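Local coordinates for protein beta-phenylalanine aminotransferase (PDB 4AO9) that probably transfers the amino group of beta-phenylalanine to a keto-acid acceptor, using pyridoxal-5'-phosphate as cofactor, at residues A[137-145]-A[269-279]; A[155-166]-A[297-308]. One frame throughout, in Å; residues are numbered along the deposited sequence.

Interaction 1: residues A[137-145]-A[269-279]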
loop_
_atom_site.group_PDB
_atom_site.type_symbol
_atom_site.label_atom_id
_atom_site.label_comp_id
_atom_site.label_asym_id
_atom_site.label_seq_id
_atom_site.Cartn_x
_atom_site.Cartn_y
_atom_site.Cartn_z
ATOM N N CYS A 137 -9.912 15.653 8.896
ATOM C CA CYS A 137 -10.234 16.952 8.311
ATOM C C CYS A 137 -10.334 18.030 9.386
ATOM O O CYS A 137 -9.972 19.179 9.145
ATOM C CB CYS A 137 -11.532 16.883 7.505
ATOM S SG CYS A 137 -11.385 15.881 5.992
ATOM N N GLU A 138 -10.832 17.658 10.560
ATOM C CA GLU A 138 -10.939 18.610 11.673
ATOM C C GLU A 138 -9.576 18.938 12.265
ATOM O O GLU A 138 -9.328 20.083 12.665
ATOM C CB GLU A 138 -11.878 18.076 12.753
ATOM C CG GLU A 138 -13.329 18.120 12.344
ATOM C CD GLU A 138 -14.267 17.411 13.322
ATOM O OE1 GLU A 138 -13.795 16.675 14.224
ATOM O OE2 GLU A 138 -15.487 17.571 13.149
ATOM N N ARG A 139 -8.694 17.945 12.327
ATOM C CA ARG A 139 -7.363 18.125 12.890
ATOM C C ARG A 139 -6.447 18.910 11.960
ATOM O O ARG A 139 -5.594 19.671 12.416
ATOM C CB ARG A 139 -6.748 16.760 13.204
ATOM C CG ARG A 139 -5.423 16.825 13.948
ATOM C CD ARG A 139 -5.070 15.459 14.472
ATOM N NE ARG A 139 -3.776 15.417 15.160
ATOM C CZ ARG A 139 -3.537 14.668 16.233
ATOM N NH1 ARG A 139 -4.508 13.927 16.764
ATOM N NH2 ARG A 139 -2.327 14.663 16.775
ATOM N N PHE A 140 -6.634 18.716 10.654
ATOM C CA PHE A 140 -5.811 19.364 9.644
ATOM C C PHE A 140 -6.749 20.073 8.657
ATOM O O PHE A 140 -7.070 19.544 7.591
ATOM C CB PHE A 140 -4.939 18.322 8.924
ATOM C CG PHE A 140 -4.128 17.450 9.854
ATOM C CD1 PHE A 140 -2.989 17.942 10.487
ATOM C CD2 PHE A 140 -4.488 16.123 10.077
ATOM C CE1 PHE A 140 -2.231 17.140 11.339
ATOM C CE2 PHE A 140 -3.728 15.308 10.919
ATOM C CZ PHE A 140 -2.604 15.820 11.556
ATOM N N PRO A 141 -7.205 21.286 9.014
ATOM C CA PRO A 141 -8.277 21.931 8.252
ATOM C C PRO A 141 -7.938 22.314 6.805
ATOM O O PRO A 141 -8.847 22.629 6.022
ATOM C CB PRO A 141 -8.614 23.167 9.094
ATOM C CG PRO A 141 -8.135 22.839 10.452
ATOM C CD PRO A 141 -6.898 22.025 10.253
ATOM N N GLN A 142 -6.655 22.280 6.446
ATOM C CA GLN A 142 -6.242 22.418 5.043
ATOM C C GLN A 142 -6.674 21.212 4.207
ATOM O O GLN A 142 -6.565 21.227 2.976
ATOM C CB GLN A 142 -4.727 22.630 4.921
ATOM C CG GLN A 142 -3.879 21.417 5.316
ATOM C CD GLN A 142 -3.505 21.390 6.789
ATOM O OE1 GLN A 142 -4.339 21.602 7.677
ATOM N NE2 GLN A 142 -2.229 21.116 7.055
ATOM N N ILE A 143 -7.169 20.177 4.889
ATOM C CA ILE A 143 -7.733 19.009 4.211
ATOM C C ILE A 143 -9.258 19.130 4.274
ATOM O O ILE A 143 -9.873 18.909 5.328
ATOM C CB ILE A 143 -7.239 17.697 4.851
ATOM C CG1 ILE A 143 -5.711 17.606 4.735
ATOM C CG2 ILE A 143 -7.935 16.492 4.217
ATOM C CD1 ILE A 143 -5.105 16.415 5.469
ATOM N N GLU A 144 -9.857 19.545 3.160
ATOM C CA GLU A 144 -11.309 19.747 3.083
ATOM C C GLU A 144 -12.015 18.422 2.842
ATOM O O GLU A 144 -13.084 18.165 3.418
ATOM C CB GLU A 144 -11.674 20.755 1.987
ATOM C CG GLU A 144 -11.094 22.130 2.267
ATOM C CD GLU A 144 -11.351 23.159 1.188
ATOM O OE1 GLU A 144 -11.781 22.828 0.061
ATOM O OE2 GLU A 144 -11.141 24.356 1.501
ATOM N N GLN A 145 -11.442 17.611 1.952
ATOM C CA GLN A 145 -11.847 16.214 1.781
ATOM C C GLN A 145 -10.601 15.382 1.560
ATOM O O GLN A 145 -9.560 15.906 1.160
ATOM C CB GLN A 145 -12.755 16.034 0.575
ATOM C CG GLN A 145 -14.082 16.761 0.662
ATOM C CD GLN A 145 -14.961 16.426 -0.511
ATOM O OE1 GLN A 145 -14.486 16.264 -1.637
ATOM N NE2 GLN A 145 -16.247 16.283 -0.253
ATOM N N PRO A 269 0.409 20.211 17.251
ATOM C CA PRO A 269 -0.984 19.788 17.444
ATOM C C PRO A 269 -1.772 19.625 16.137
ATOM O O PRO A 269 -2.595 18.715 16.021
ATOM C CB PRO A 269 -1.559 20.908 18.314
ATOM C CG PRO A 269 -0.384 21.335 19.131
ATOM C CD PRO A 269 0.774 21.304 18.178
ATOM N N HIS A 270 -1.491 20.478 15.157
ATOM C CA HIS A 270 -2.162 20.402 13.869
ATOM C C HIS A 270 -1.184 20.259 12.699
ATOM O O HIS A 270 -1.473 20.654 11.566
ATOM C CB HIS A 270 -3.114 21.585 13.718
ATOM C CG HIS A 270 -4.130 21.633 14.812
ATOM N ND1 HIS A 270 -5.233 20.807 14.831
ATOM C CD2 HIS A 270 -4.166 22.338 15.969
ATOM C CE1 HIS A 270 -5.929 21.030 15.932
ATOM N NE2 HIS A 270 -5.296 21.944 16.645
ATOM N N GLY A 271 -0.028 19.674 12.996
ATOM C CA GLY A 271 0.990 19.424 11.977
ATOM C C GLY A 271 1.904 20.610 11.732
ATOM O O GLY A 271 1.600 21.750 12.099
ATOM N N LEU A 272 3.022 20.341 11.073
ATOM C CA LEU A 272 4.045 21.359 10.862
ATOM C C LEU A 272 3.605 22.498 9.941
ATOM O O LEU A 272 3.846 23.656 10.255
ATOM C CB LEU A 272 5.350 20.721 10.380
ATOM C CG LEU A 272 6.572 21.653 10.355
ATOM C CD1 LEU A 272 6.820 22.311 11.698
ATOM C CD2 LEU A 272 7.801 20.895 9.897
ATOM N N ALA A 273 2.948 22.192 8.826
ATOM C CA ALA A 273 2.552 23.250 7.891
ATOM C C ALA A 273 1.650 24.284 8.562
ATOM O O ALA A 273 1.839 25.489 8.364
ATOM C CB ALA A 273 1.889 22.665 6.651
ATOM N N ASN A 274 0.714 23.820 9.391
ATOM C CA ASN A 274 -0.139 24.743 10.152
ATOM C C ASN A 274 0.630 25.597 11.147
ATOM O O ASN A 274 0.334 26.790 11.300
ATOM C CB ASN A 274 -1.295 24.011 10.837
ATOM C CG ASN A 274 -2.391 23.652 9.863
ATOM O OD1 ASN A 274 -2.698 24.424 8.954
ATOM N ND2 ASN A 274 -2.975 22.468 10.026
ATOM N N LYS A 275 1.612 25.001 11.820
ATOM C CA LYS A 275 2.480 25.751 12.735
ATOM C C LYS A 275 3.234 26.867 11.997
ATOM O O LYS A 275 3.374 27.991 12.519
ATOM C CB LYS A 275 3.465 24.813 13.433
ATOM C CG LYS A 275 4.261 25.489 14.550
ATOM C CD LYS A 275 4.996 24.479 15.407
ATOM C CE LYS A 275 5.757 25.166 16.543
ATOM N NZ LYS A 275 6.957 25.886 16.038
ATOM N N LEU A 276 3.702 26.557 10.788
ATOM C CA LEU A 276 4.448 27.513 9.958
ATOM C C LEU A 276 3.549 28.539 9.276
ATOM O O LEU A 276 4.028 29.574 8.799
ATOM C CB LEU A 276 5.280 26.766 8.906
ATOM C CG LEU A 276 6.357 25.823 9.449
ATOM C CD1 LEU A 276 6.967 24.994 8.330
ATOM C CD2 LEU A 276 7.440 26.588 10.245
ATOM N N GLY A 277 2.253 28.242 9.204
ATOM C CA GLY A 277 1.280 29.126 8.559
ATOM C C GLY A 277 1.351 29.148 7.043
ATOM O O GLY A 277 1.139 30.190 6.418
ATOM N N ILE A 278 1.662 28.003 6.445
ATOM C CA ILE A 278 1.689 27.874 4.990
ATOM C C ILE A 278 0.689 26.813 4.552
ATOM O O ILE A 278 0.756 25.655 4.992
ATOM C CB ILE A 278 3.103 27.550 4.446
ATOM C CG1 ILE A 278 4.112 28.583 4.966
ATOM C CG2 ILE A 278 3.094 27.511 2.907
ATOM C CD1 ILE A 278 5.564 28.209 4.749
ATOM N N ARG A 279 -0.230 27.218 3.685
ATOM C CA ARG A 279 -1.315 26.359 3.214
ATOM C C ARG A 279 -0.951 25.713 1.886
ATOM O O ARG A 279 -0.768 26.412 0.894
ATOM C CB ARG A 279 -2.610 27.165 3.052
ATOM C CG ARG A 279 -3.766 26.388 2.410
ATOM C CD ARG A 279 -4.620 25.686 3.451
ATOM N NE ARG A 279 -5.737 26.507 3.925
ATOM C CZ ARG A 279 -7.031 26.220 3.750
ATOM N NH1 ARG A 279 -7.411 25.120 3.114
ATOM N NH2 ARG A 279 -7.957 27.041 4.227
HETATM O O HOH W 1 -0.167 21.031 9.117
#
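Gln142 holds CG between its backbone N and its carbonyl carbon (chi1 68°) and bends again at the next bond, which swings its amide across to Asn274, whose own CG stands beside its backbone N. The contact lies in the class-III aminotransferase fold and joins the type I turn Phe140 to Ile143, leading from helix 129-139 to strand 145-149, to the loop 269-271 and the start of the short helix 272-276, with Gly271 at its N-cap position. Asn274 ND2 donates to Gln142 OE1 at 2.9 Å, the amide planes lying 76° apart and the donor tilted from the plane of the glutamine carbonyl. The same nitrogen donates to His270 O at 2.8 Å, so two acceptors fix the rotation of the asparagine amide. A water completes the network, accepting from Gln142 NE2 and Asn274 N while donating to His270 O. Glutamine suits the place because OE1 accepts from Asn274 while NE2 donates to the water; asparagine, because one short amide NH2 can serve two acceptors.

Nearer helix 129-139, His270 ND1 donates to Arg139 O at 2.7 Å, on a lone pair of that oxygen and close to the imidazole plane. Phe140 turns the edge of its ring to His270 O, while Arg139 CG rests over one ring face; Arg139 NH1 donates outside the contact, to Phe339 O. Gly271 CA meets the phenylalanine edge, where a CB would come within 3.2 Å of Phe140 CE1 and also press on the preceding carbonyl, so only glycine fits comfortably.

On the outer side, Arg279 folds its bent chain beside the turn. Glu144 OE2 stays beyond salt-bridge range of the guanidinium, its other oxygen being bonded to Ala302 N, and the arginine's close touch is apolar: Arg279 CD lies 3.4 Å from Gln142 CB.

Interaction 2: residues A[155-166]-A[297-308]; sequences ANLMALTAALHF and AFGGRADVMALF
Met158 and Phe298, like Val304 and Phe166, meet by CH-pi contact where helix 155-166 packs on strand 297-300 and the helical turn after it, in the PLP-binding fold of a class-III aminotransferase; Asn156, on the same helix, touches PLP. Met158 CB lies over the Phe298 ring, 3.6 Å from its centroid. Val304 CG2 stands almost exactly on the normal through the Phe166 ring, a position reached because Phe166 carries CG anti to its backbone N (chi1 -172°).

The remaining apolar contacts run alongside. Ala162 CB touches the edge of Phe308 at Phe308 CE2 (3.7 Å), its small methyl leaving room for the ring, and Leu307 CD1 reaches Phe166 CB. Helix and strand axes approach to 7.4 Å, and alanine suits position 155, its methyl fitting against Ala297 O.

Charge enters beside the Phe166 ring. Arg301 grips Asp303 side-on, NE to OD1 and NH2 to OD2, while NH1 makes a salt bridge to Asp281; Arg301 NH2 also lies 3.6 Å from Phe166 CZ, the guanidinium nearly perpendicular to the ring. A serine in place of Phe166 would probably leave Val304 CG2 without its ring face and uncover the salt bridge.

With nonpolar side chains carrying the interface, shape rather than polar pairing sets its fit.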
loop_
_atom_site.group_PDB
_atom_site.type_symbol
_atom_site.label_atom_id
_atom_site.label_comp_id
_atom_site.label_asym_id
_atom_site.label_seq_id
_atom_site.Cartn_x
_atom_site.Cartn_y
_atom_site.Cartn_z
ATOM N N ALA A 155 -0.319 7.381 -1.154
ATOM C CA ALA A 155 -0.915 8.710 -0.962
ATOM C C ALA A 155 -0.202 9.742 -1.838
ATOM O O ALA A 155 -0.843 10.563 -2.527
ATOM C CB ALA A 155 -0.864 9.113 0.490
ATOM N N ASN A 156 1.122 9.695 -1.832
ATOM C CA ASN A 156 1.890 10.624 -2.677
ATOM C C ASN A 156 1.686 10.362 -4.166
ATOM O O ASN A 156 1.553 11.313 -4.951
ATOM C CB ASN A 156 3.365 10.593 -2.299
ATOM C CG ASN A 156 3.647 11.387 -1.050
ATOM O OD1 ASN A 156 3.098 12.482 -0.859
ATOM N ND2 ASN A 156 4.507 10.852 -0.189
ATOM N N LEU A 157 1.630 9.093 -4.570
ATOM C CA LEU A 157 1.339 8.776 -5.974
ATOM C C LEU A 157 -0.003 9.366 -6.399
ATOM O O LEU A 157 -0.124 9.945 -7.494
ATOM C CB LEU A 157 1.350 7.262 -6.217
ATOM C CG LEU A 157 2.744 6.635 -6.275
ATOM C CD1 LEU A 157 2.648 5.113 -6.216
ATOM C CD2 LEU A 157 3.519 7.087 -7.532
ATOM N N MET A 158 -1.010 9.231 -5.540
ATOM C CA MET A 158 -2.322 9.741 -5.874
ATOM C C MET A 158 -2.381 11.246 -5.876
ATOM O O MET A 158 -3.063 11.826 -6.722
ATOM C CB MET A 158 -3.399 9.161 -4.960
ATOM C CG MET A 158 -3.565 7.653 -5.065
ATOM S SD MET A 158 -3.674 6.973 -6.741
ATOM C CE MET A 158 -5.060 7.875 -7.433
ATOM N N ALA A 159 -1.695 11.887 -4.931
ATOM C CA ALA A 159 -1.642 13.353 -4.913
ATOM C C ALA A 159 -1.026 13.891 -6.196
ATOM O O ALA A 159 -1.529 14.856 -6.778
ATOM C CB ALA A 159 -0.874 13.850 -3.710
ATOM N N LEU A 160 0.074 13.277 -6.615
ATOM C CA LEU A 160 0.715 13.666 -7.876
ATOM C C LEU A 160 -0.202 13.460 -9.068
ATOM O O LEU A 160 -0.341 14.339 -9.925
ATOM C CB LEU A 160 2.044 12.927 -8.077
ATOM C CG LEU A 160 3.163 13.272 -7.098
ATOM C CD1 LEU A 160 4.367 12.371 -7.372
ATOM C CD2 LEU A 160 3.541 14.772 -7.194
ATOM N N THR A 161 -0.846 12.303 -9.128
ATOM C CA THR A 161 -1.755 11.963 -10.204
ATOM C C THR A 161 -2.880 12.988 -10.275
ATOM O O THR A 161 -3.239 13.463 -11.367
ATOM C CB THR A 161 -2.328 10.563 -9.922
ATOM O OG1 THR A 161 -1.247 9.625 -9.958
ATOM C CG2 THR A 161 -3.368 10.180 -10.956
ATOM N N ALA A 162 -3.424 13.338 -9.111
ATOM C CA ALA A 162 -4.485 14.341 -9.034
ATOM C C ALA A 162 -4.017 15.673 -9.603
ATOM O O ALA A 162 -4.735 16.319 -10.380
ATOM C CB ALA A 162 -4.928 14.516 -7.588
ATOM N N ALA A 163 -2.824 16.096 -9.201
ATOM C CA ALA A 163 -2.306 17.398 -9.616
ATOM C C ALA A 163 -2.040 17.464 -11.118
ATOM O O ALA A 163 -2.360 18.479 -11.765
ATOM C CB ALA A 163 -1.058 17.734 -8.833
ATOM N N LEU A 164 -1.480 16.385 -11.677
ATOM C CA LEU A 164 -1.220 16.342 -13.117
ATOM C C LEU A 164 -2.534 16.521 -13.876
ATOM O O LEU A 164 -2.606 17.299 -14.821
ATOM C CB LEU A 164 -0.543 15.033 -13.550
ATOM C CG LEU A 164 0.848 14.644 -13.057
ATOM C CD1 LEU A 164 1.492 13.652 -14.020
ATOM C CD2 LEU A 164 1.768 15.808 -12.876
ATOM N N HIS A 165 -3.579 15.820 -13.439
ATOM C CA HIS A 165 -4.850 15.877 -14.141
ATOM C C HIS A 165 -5.535 17.225 -13.948
ATOM O O HIS A 165 -6.079 17.808 -14.900
ATOM C CB HIS A 165 -5.789 14.741 -13.718
ATOM C CG HIS A 165 -6.893 14.505 -14.699
ATOM N ND1 HIS A 165 -6.738 13.697 -15.802
ATOM C CD2 HIS A 165 -8.145 15.020 -14.780
ATOM C CE1 HIS A 165 -7.857 13.702 -16.509
ATOM N NE2 HIS A 165 -8.727 14.494 -15.908
ATOM N N PHE A 166 -5.504 17.725 -12.718
ATOM C CA PHE A 166 -6.170 18.981 -12.381
ATOM C C PHE A 166 -5.607 20.150 -13.193
ATOM O O PHE A 166 -6.353 20.999 -13.663
ATOM C CB PHE A 166 -6.030 19.283 -10.888
ATOM C CG PHE A 166 -6.846 20.461 -10.434
ATOM C CD1 PHE A 166 -8.211 20.324 -10.202
ATOM C CD2 PHE A 166 -6.250 21.705 -10.255
ATOM C CE1 PHE A 166 -8.972 21.411 -9.779
ATOM C CE2 PHE A 166 -6.999 22.796 -9.831
ATOM C CZ PHE A 166 -8.361 22.649 -9.605
ATOM N N ALA A 297 -3.148 8.652 3.522
ATOM C CA ALA A 297 -4.281 9.465 3.041
ATOM C C ALA A 297 -3.757 10.623 2.226
ATOM O O ALA A 297 -2.653 11.103 2.447
ATOM C CB ALA A 297 -5.159 9.986 4.205
ATOM N N PHE A 298 -4.535 11.034 1.241
ATOM C CA PHE A 298 -4.260 12.284 0.541
ATOM C C PHE A 298 -5.524 13.101 0.543
ATOM O O PHE A 298 -6.625 12.558 0.455
ATOM C CB PHE A 298 -3.724 12.059 -0.885
ATOM C CG PHE A 298 -4.734 11.507 -1.869
ATOM C CD1 PHE A 298 -5.100 10.163 -1.846
ATOM C CD2 PHE A 298 -5.274 12.330 -2.868
ATOM C CE1 PHE A 298 -6.020 9.644 -2.776
ATOM C CE2 PHE A 298 -6.190 11.825 -3.793
ATOM C CZ PHE A 298 -6.561 10.488 -3.746
ATOM N N GLY A 299 -5.373 14.415 0.675
ATOM C CA GLY A 299 -6.536 15.292 0.656
ATOM C C GLY A 299 -6.121 16.735 0.525
ATOM O O GLY A 299 -4.928 17.044 0.388
ATOM N N GLY A 300 -7.107 17.619 0.578
ATOM C CA GLY A 300 -6.829 19.042 0.426
ATOM C C GLY A 300 -8.051 19.728 -0.122
ATOM O O GLY A 300 -9.162 19.461 0.318
ATOM N N ARG A 301 -7.849 20.602 -1.097
ATOM C CA ARG A 301 -8.947 21.369 -1.698
ATOM C C ARG A 301 -10.048 20.465 -2.224
ATOM O O ARG A 301 -9.777 19.524 -2.965
ATOM C CB ARG A 301 -8.423 22.205 -2.862
ATOM C CG ARG A 301 -7.633 23.418 -2.474
ATOM C CD ARG A 301 -6.799 23.931 -3.652
ATOM N NE ARG A 301 -7.625 24.258 -4.824
ATOM C CZ ARG A 301 -7.146 24.822 -5.933
ATOM N NH1 ARG A 301 -5.860 25.142 -5.998
ATOM N NH2 ARG A 301 -7.944 25.069 -6.971
ATOM N N ALA A 302 -11.290 20.764 -1.849
ATOM C CA ALA A 302 -12.438 20.009 -2.336
ATOM C C ALA A 302 -12.542 20.019 -3.869
ATOM O O ALA A 302 -12.922 19.006 -4.467
ATOM C CB ALA A 302 -13.725 20.534 -1.702
ATOM N N ASP A 303 -12.173 21.123 -4.515
ATOM C CA ASP A 303 -12.281 21.167 -5.976
ATOM C C ASP A 303 -11.275 20.261 -6.678
ATOM O O ASP A 303 -11.559 19.749 -7.757
ATOM C CB ASP A 303 -12.283 22.608 -6.548
ATOM C CG ASP A 303 -10.976 23.362 -6.315
ATOM O OD1 ASP A 303 -10.210 23.007 -5.397
ATOM O OD2 ASP A 303 -10.721 24.345 -7.053
ATOM N N VAL A 304 -10.122 20.023 -6.054
ATOM C CA VAL A 304 -9.159 19.062 -6.600
ATOM C C VAL A 304 -9.620 17.641 -6.288
ATOM O O VAL A 304 -9.576 16.752 -7.158
ATOM C CB VAL A 304 -7.726 19.328 -6.069
ATOM C CG1 VAL A 304 -6.748 18.257 -6.561
ATOM C CG2 VAL A 304 -7.260 20.732 -6.505
ATOM N N MET A 305 -10.064 17.416 -5.053
ATOM C CA MET A 305 -10.532 16.087 -4.658
ATOM C C MET A 305 -11.785 15.651 -5.430
ATOM O O MET A 305 -12.056 14.447 -5.553
ATOM C CB MET A 305 -10.768 16.028 -3.149
ATOM C CG MET A 305 -9.481 16.156 -2.318
ATOM S SD MET A 305 -8.208 14.927 -2.733
ATOM C CE MET A 305 -9.015 13.401 -2.214
ATOM N N ALA A 306 -12.519 16.623 -5.961
ATOM C CA ALA A 306 -13.719 16.355 -6.748
ATOM C C ALA A 306 -13.420 15.523 -7.993
ATOM O O ALA A 306 -14.321 14.859 -8.538
ATOM C CB ALA A 306 -14.394 17.653 -7.133
ATOM N N LEU A 307 -12.159 15.527 -8.428
ATOM C CA LEU A 307 -11.767 14.687 -9.560
ATOM C C LEU A 307 -12.092 13.224 -9.288
ATOM O O LEU A 307 -12.295 12.454 -10.230
ATOM C CB LEU A 307 -10.274 14.828 -9.844
ATOM C CG LEU A 307 -9.838 16.160 -10.448
ATOM C CD1 LEU A 307 -8.323 16.217 -10.576
ATOM C CD2 LEU A 307 -10.515 16.361 -11.786
ATOM N N PHE A 308 -12.132 12.851 -8.009
ATOM C CA PHE A 308 -12.361 11.454 -7.606
ATOM C C PHE A 308 -13.779 11.128 -7.162
ATOM O O PHE A 308 -14.055 9.993 -6.791
ATOM C CB PHE A 308 -11.400 11.056 -6.482
ATOM C CG PHE A 308 -9.968 11.140 -6.871
ATOM C CD1 PHE A 308 -9.374 10.101 -7.581
ATOM C CD2 PHE A 308 -9.216 12.273 -6.564
ATOM C CE1 PHE A 308 -8.040 10.181 -7.953
ATOM C CE2 PHE A 308 -7.890 12.370 -6.941
ATOM C CZ PHE A 308 -7.294 11.313 -7.636
#

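Overall arrangement
From the N terminus the segments come in the order 137-145, 155-166, 269-279, 297-308, so the two contacts cross: interaction 1 closes a loop of 123 residues and interaction 2 one of 130, each starting before the other has ended. Both reach the seven-stranded sheet. Strand 145-149, entered through interaction 1, runs antiparallel beside strand 296-300, used by interaction 2, and at their junction Glu144 and Gln145 face Gly300 in a classic beta bulge. There the contacts touch, Glu144 N probably bonding to Gly300 O. Interaction 1 ties the end of helix 129-139 to helix 272-276 and its flanking loops, while interaction 2 ties helix 152-167 to strand 296-300 and helix 302-305; the second subunit touches both.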